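Local coordinates for protein prophenoloxidase b (Marsupenaeus japonicus, PDB 3WKY) that is the hemolymph proenzyme of a type 3 copper phenoloxidase, which once activated probably hydroxylates monophenols and oxidises o-diphenols, at residues A[220-225]-A[398-403]. Residues are numbered along the deposited sequence; the frame is centred on the assembly and turned at random.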
ATOM      1  N   GLU A 220     -35.538  17.003 -12.886  1.00 14.50           N
ATOM      2  CA  GLU A 220     -35.947  15.686 -13.317  1.00 14.48           C
ATOM      3  C   GLU A 220     -35.504  15.416 -14.757  1.00 16.75           C
ATOM      4  O   GLU A 220     -35.114  14.289 -15.103  1.00 15.63           O
ATOM      5  CB  GLU A 220     -37.472  15.526 -13.171  1.00 13.41           C
ATOM      6  CG  GLU A 220     -37.972  14.188 -13.655  1.00 15.72           C
ATOM      7  CD  GLU A 220     -39.461  14.052 -13.456  1.00 18.14           C
ATOM      8  OE1 GLU A 220     -40.081  15.067 -13.051  1.00 21.21           O
ATOM      9  OE2 GLU A 220     -40.001  12.940 -13.677  1.00 18.14           O
ATOM     10  N   LEU A 221     -35.558  16.442 -15.604  1.00 14.30           N
ATOM     11  CA  LEU A 221     -35.126  16.285 -16.987  1.00 14.60           C
ATOM     12  C   LEU A 221     -33.621  16.046 -17.058  1.00 15.58           C
ATOM     13  O   LEU A 221     -33.153  15.304 -17.921  1.00 16.87           O
ATOM     14  CB  LEU A 221     -35.497  17.520 -17.815  1.00 16.84           C
ATOM     15  CG  LEU A 221     -35.476  17.362 -19.337  1.00 21.34           C
ATOM     16  CD1 LEU A 221     -36.632  16.481 -19.841  1.00 21.93           C
ATOM     17  CD2 LEU A 221     -35.525  18.734 -20.013  1.00 23.81           C
ATOM     18  N   PHE A 222     -32.871  16.700 -16.165  1.00 13.90           N
ATOM     19  CA  PHE A 222     -31.433  16.429 -16.043  1.00 15.43           C
ATOM     20  C   PHE A 222     -31.215  14.933 -15.802  1.00 15.05           C
ATOM     21  O   PHE A 222     -30.475  14.274 -16.543  1.00 15.96           O
ATOM     22  CB  PHE A 222     -30.824  17.264 -14.927  1.00 16.22           C
ATOM     23  CG  PHE A 222     -29.397  16.902 -14.618  1.00 15.12           C
ATOM     24  CD1 PHE A 222     -28.389  17.231 -15.502  1.00 16.90           C
ATOM     25  CD2 PHE A 222     -29.080  16.216 -13.453  1.00 20.28           C
ATOM     26  CE1 PHE A 222     -27.063  16.887 -15.232  1.00 19.05           C
ATOM     27  CE2 PHE A 222     -27.745  15.877 -13.166  1.00 18.90           C
ATOM     28  CZ  PHE A 222     -26.750  16.211 -14.054  1.00 16.91           C
ATOM     29  N   TYR A 223     -31.884  14.391 -14.790  1.00 16.06           N
ATOM     30  CA  TYR A 223     -31.869  12.950 -14.556  1.00 13.84           C
ATOM     31  C   TYR A 223     -32.242  12.160 -15.805  1.00 17.26           C
ATOM     32  O   TYR A 223     -31.526  11.239 -16.195  1.00 14.85           O
ATOM     33  CB  TYR A 223     -32.830  12.577 -13.421  1.00 14.84           C
ATOM     34  CG  TYR A 223     -33.423  11.201 -13.577  1.00 15.30           C
ATOM     35  CD1 TYR A 223     -32.639  10.059 -13.413  1.00 16.16           C
ATOM     36  CD2 TYR A 223     -34.778  11.034 -13.878  1.00 13.61           C
ATOM     37  CE1 TYR A 223     -33.190   8.776 -13.558  1.00 18.19           C
ATOM     38  CE2 TYR A 223     -35.327   9.767 -14.021  1.00 16.51           C
ATOM     39  CZ  TYR A 223     -34.534   8.645 -13.856  1.00 17.81           C
ATOM     40  OH  TYR A 223     -35.083   7.385 -13.992  1.00 19.38           O
ATOM     41  N   TYR A 224     -33.368  12.512 -16.425  1.00 15.49           N
ATOM     42  CA  TYR A 224     -33.957  11.668 -17.453  1.00 15.77           C
ATOM     43  C   TYR A 224     -33.124  11.617 -18.721  1.00 15.53           C
ATOM     44  O   TYR A 224     -32.917  10.546 -19.281  1.00 15.65           O
ATOM     45  CB  TYR A 224     -35.372  12.150 -17.782  1.00 16.00           C
ATOM     46  CG  TYR A 224     -36.142  11.190 -18.660  1.00 15.05           C
ATOM     47  CD1 TYR A 224     -36.375   9.880 -18.250  1.00 17.07           C
ATOM     48  CD2 TYR A 224     -36.653  11.599 -19.889  1.00 17.92           C
ATOM     49  CE1 TYR A 224     -37.114   8.988 -19.047  1.00 18.21           C
ATOM     50  CE2 TYR A 224     -37.388  10.711 -20.698  1.00 16.60           C
ATOM     51  CZ  TYR A 224     -37.610   9.418 -20.267  1.00 19.67           C
ATOM     52  OH  TYR A 224     -38.334   8.544 -21.063  1.00 19.52           O
ATOM     53  N   MET A 225     -32.643  12.768 -19.185  1.00 14.84           N
ATOM     54  CA  MET A 225     -31.860  12.759 -20.403  1.00 16.47           C
ATOM     55  C   MET A 225     -30.578  11.963 -20.157  1.00 13.63           C
ATOM     56  O   MET A 225     -30.184  11.133 -20.979  1.00 15.25           O
ATOM     57  CB  MET A 225     -31.547  14.183 -20.887  1.00 13.62           C
ATOM     58  CG  MET A 225     -30.714  14.212 -22.186  1.00 16.55           C
ATOM     59  SD  MET A 225     -28.928  13.890 -21.934  1.00 18.50           S
ATOM     60  CE  MET A 225     -28.287  15.553 -21.893  1.00 18.32           C
ATOM     61  N   LYS A 398     -22.706   7.376 -14.770  1.00 13.02           N
ATOM     62  CA  LYS A 398     -23.223   6.174 -14.131  1.00 15.85           C
ATOM     63  C   LYS A 398     -23.312   6.404 -12.614  1.00 12.70           C
ATOM     64  O   LYS A 398     -24.279   5.990 -11.987  1.00 14.91           O
ATOM     65  CB  LYS A 398     -22.379   4.937 -14.469  1.00 15.45           C
ATOM     66  CG  LYS A 398     -22.924   3.642 -13.849  1.00 10.79           C
ATOM     67  CD  LYS A 398     -24.254   3.205 -14.518  1.00 11.89           C
ATOM     68  CE  LYS A 398     -24.797   1.961 -13.829  1.00 16.60           C
ATOM     69  NZ  LYS A 398     -25.923   1.336 -14.609  1.00 19.03           N
ATOM     70  N   PHE A 399     -22.320   7.072 -12.022  1.00 12.60           N
ATOM     71  CA  PHE A 399     -22.429   7.447 -10.606  1.00 12.13           C
ATOM     72  C   PHE A 399     -23.663   8.321 -10.375  1.00 15.43           C
ATOM     73  O   PHE A 399     -24.457   8.083  -9.455  1.00 14.50           O
ATOM     74  CB  PHE A 399     -21.171   8.186 -10.126  1.00 12.95           C
ATOM     75  CG  PHE A 399     -21.417   9.079  -8.929  1.00 13.84           C
ATOM     76  CD1 PHE A 399     -21.775   8.538  -7.704  1.00 14.94           C
ATOM     77  CD2 PHE A 399     -21.285  10.459  -9.036  1.00 15.25           C
ATOM     78  CE1 PHE A 399     -22.023   9.359  -6.597  1.00 15.53           C
ATOM     79  CE2 PHE A 399     -21.516  11.281  -7.951  1.00 15.68           C
ATOM     80  CZ  PHE A 399     -21.889  10.738  -6.728  1.00 17.01           C
ATOM     81  N   ILE A 400     -23.813   9.340 -11.213  1.00 13.67           N
ATOM     82  CA  ILE A 400     -24.952  10.245 -11.096  1.00 12.49           C
ATOM     83  C   ILE A 400     -26.267   9.476 -11.255  1.00 13.96           C
ATOM     84  O   ILE A 400     -27.207   9.659 -10.462  1.00 14.17           O
ATOM     85  CB  ILE A 400     -24.842  11.405 -12.117  1.00 13.25           C
ATOM     86  CG1 ILE A 400     -23.641  12.302 -11.757  1.00 13.97           C
ATOM     87  CG2 ILE A 400     -26.122  12.234 -12.136  1.00 13.22           C
ATOM     88  CD1 ILE A 400     -23.751  12.954 -10.364  1.00 15.14           C
ATOM     89  N   ASP A 401     -26.331   8.580 -12.234  1.00 13.35           N
ATOM     90  CA  ASP A 401     -27.568   7.819 -12.426  1.00 16.45           C
ATOM     91  C   ASP A 401     -27.823   6.898 -11.227  1.00 16.08           C
ATOM     92  O   ASP A 401     -28.976   6.633 -10.861  1.00 14.60           O
ATOM     93  CB  ASP A 401     -27.519   7.006 -13.715  1.00 11.87           C
ATOM     94  CG  ASP A 401     -28.888   6.488 -14.123  1.00 19.46           C
ATOM     95  OD1 ASP A 401     -29.764   7.320 -14.443  1.00 20.40           O
ATOM     96  OD2 ASP A 401     -29.098   5.260 -14.118  1.00 20.07           O
ATOM     97  N   ASN A 402     -26.745   6.395 -10.628  1.00 14.36           N
ATOM     98  CA  ASN A 402     -26.861   5.586  -9.415  1.00 12.92           C
ATOM     99  C   ASN A 402     -27.493   6.356  -8.264  1.00 15.98           C
ATOM    100  O   ASN A 402     -28.249   5.782  -7.480  1.00 15.51           O
ATOM    101  CB  ASN A 402     -25.477   5.053  -8.964  1.00 14.44           C
ATOM    102  CG  ASN A 402     -25.013   3.858  -9.772  1.00 17.20           C
ATOM    103  OD1 ASN A 402     -25.783   3.266 -10.546  1.00 17.13           O
ATOM    104  ND2 ASN A 402     -23.742   3.474  -9.576  1.00 15.21           N
ATOM    105  N   VAL A 403     -27.160   7.640  -8.130  1.00 13.15           N
ATOM    106  CA  VAL A 403     -27.771   8.461  -7.091  1.00 13.03           C
ATOM    107  C   VAL A 403     -29.270   8.568  -7.368  1.00 14.17           C
ATOM    108  O   VAL A 403     -30.104   8.401  -6.468  1.00 14.41           O
ATOM    109  CB  VAL A 403     -27.183   9.878  -7.050  1.00 13.13           C
ATOM    110  CG1 VAL A 403     -27.821  10.698  -5.915  1.00 12.44           C
ATOM    111  CG2 VAL A 403     -25.644   9.826  -6.862  1.00 13.95           C
TER
HETATM  112  O   HOH W   1     -29.223  10.099 -14.774  1.00 16.69           O
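Tyr223 and Asp401 are where segment 220-225 of helix 218-239 and segment 398-403 of helix 391-409 come nearest, CA to CA, at 7.0 Å. No direct hydrogen bond joins the two segments; two meetings of buried side chains and a water do. Phe222 and Ile400 form the apolar half: CE2 of the Phe222 ring lies 4.1 Å from CG2 of Ile400, the side chains crossing at roughly a right angle. CG of Phe222 is turned anti to the backbone N (chi1 172°), which carries CE2 across to Ile400. Next to this pair the Tyr223 ring and the Asp401 carboxylate are nearly parallel (6°) but not in one plane; OD1 of Asp401 approaches obliquely, 3.8 Å from CE1 of Tyr223, a van der Waals contact. The water donates to both sides, at 2.9 Å from Tyr223 O and 2.9 Å from Asp401 OD1, and so ties a main-chain carbonyl to the carboxylate. OD1 is also hydrogen-bonded to His227 ND1, while OD2 forms a salt bridge with Arg525. Both helices belong to the helical bundle of the type 3 copper site, His226 on one and His397 on the other lining the dicopper-dioxygen pocket; the nearest atoms of the Phe222 side chain and the cluster are about 4 Å apart. The buried carboxylate thus has polar partners at both oxygens, and Arg525 would be expected to favour its charged form, with the apolar Phe222-Ile400 contact lying beside this water-linked polar pair.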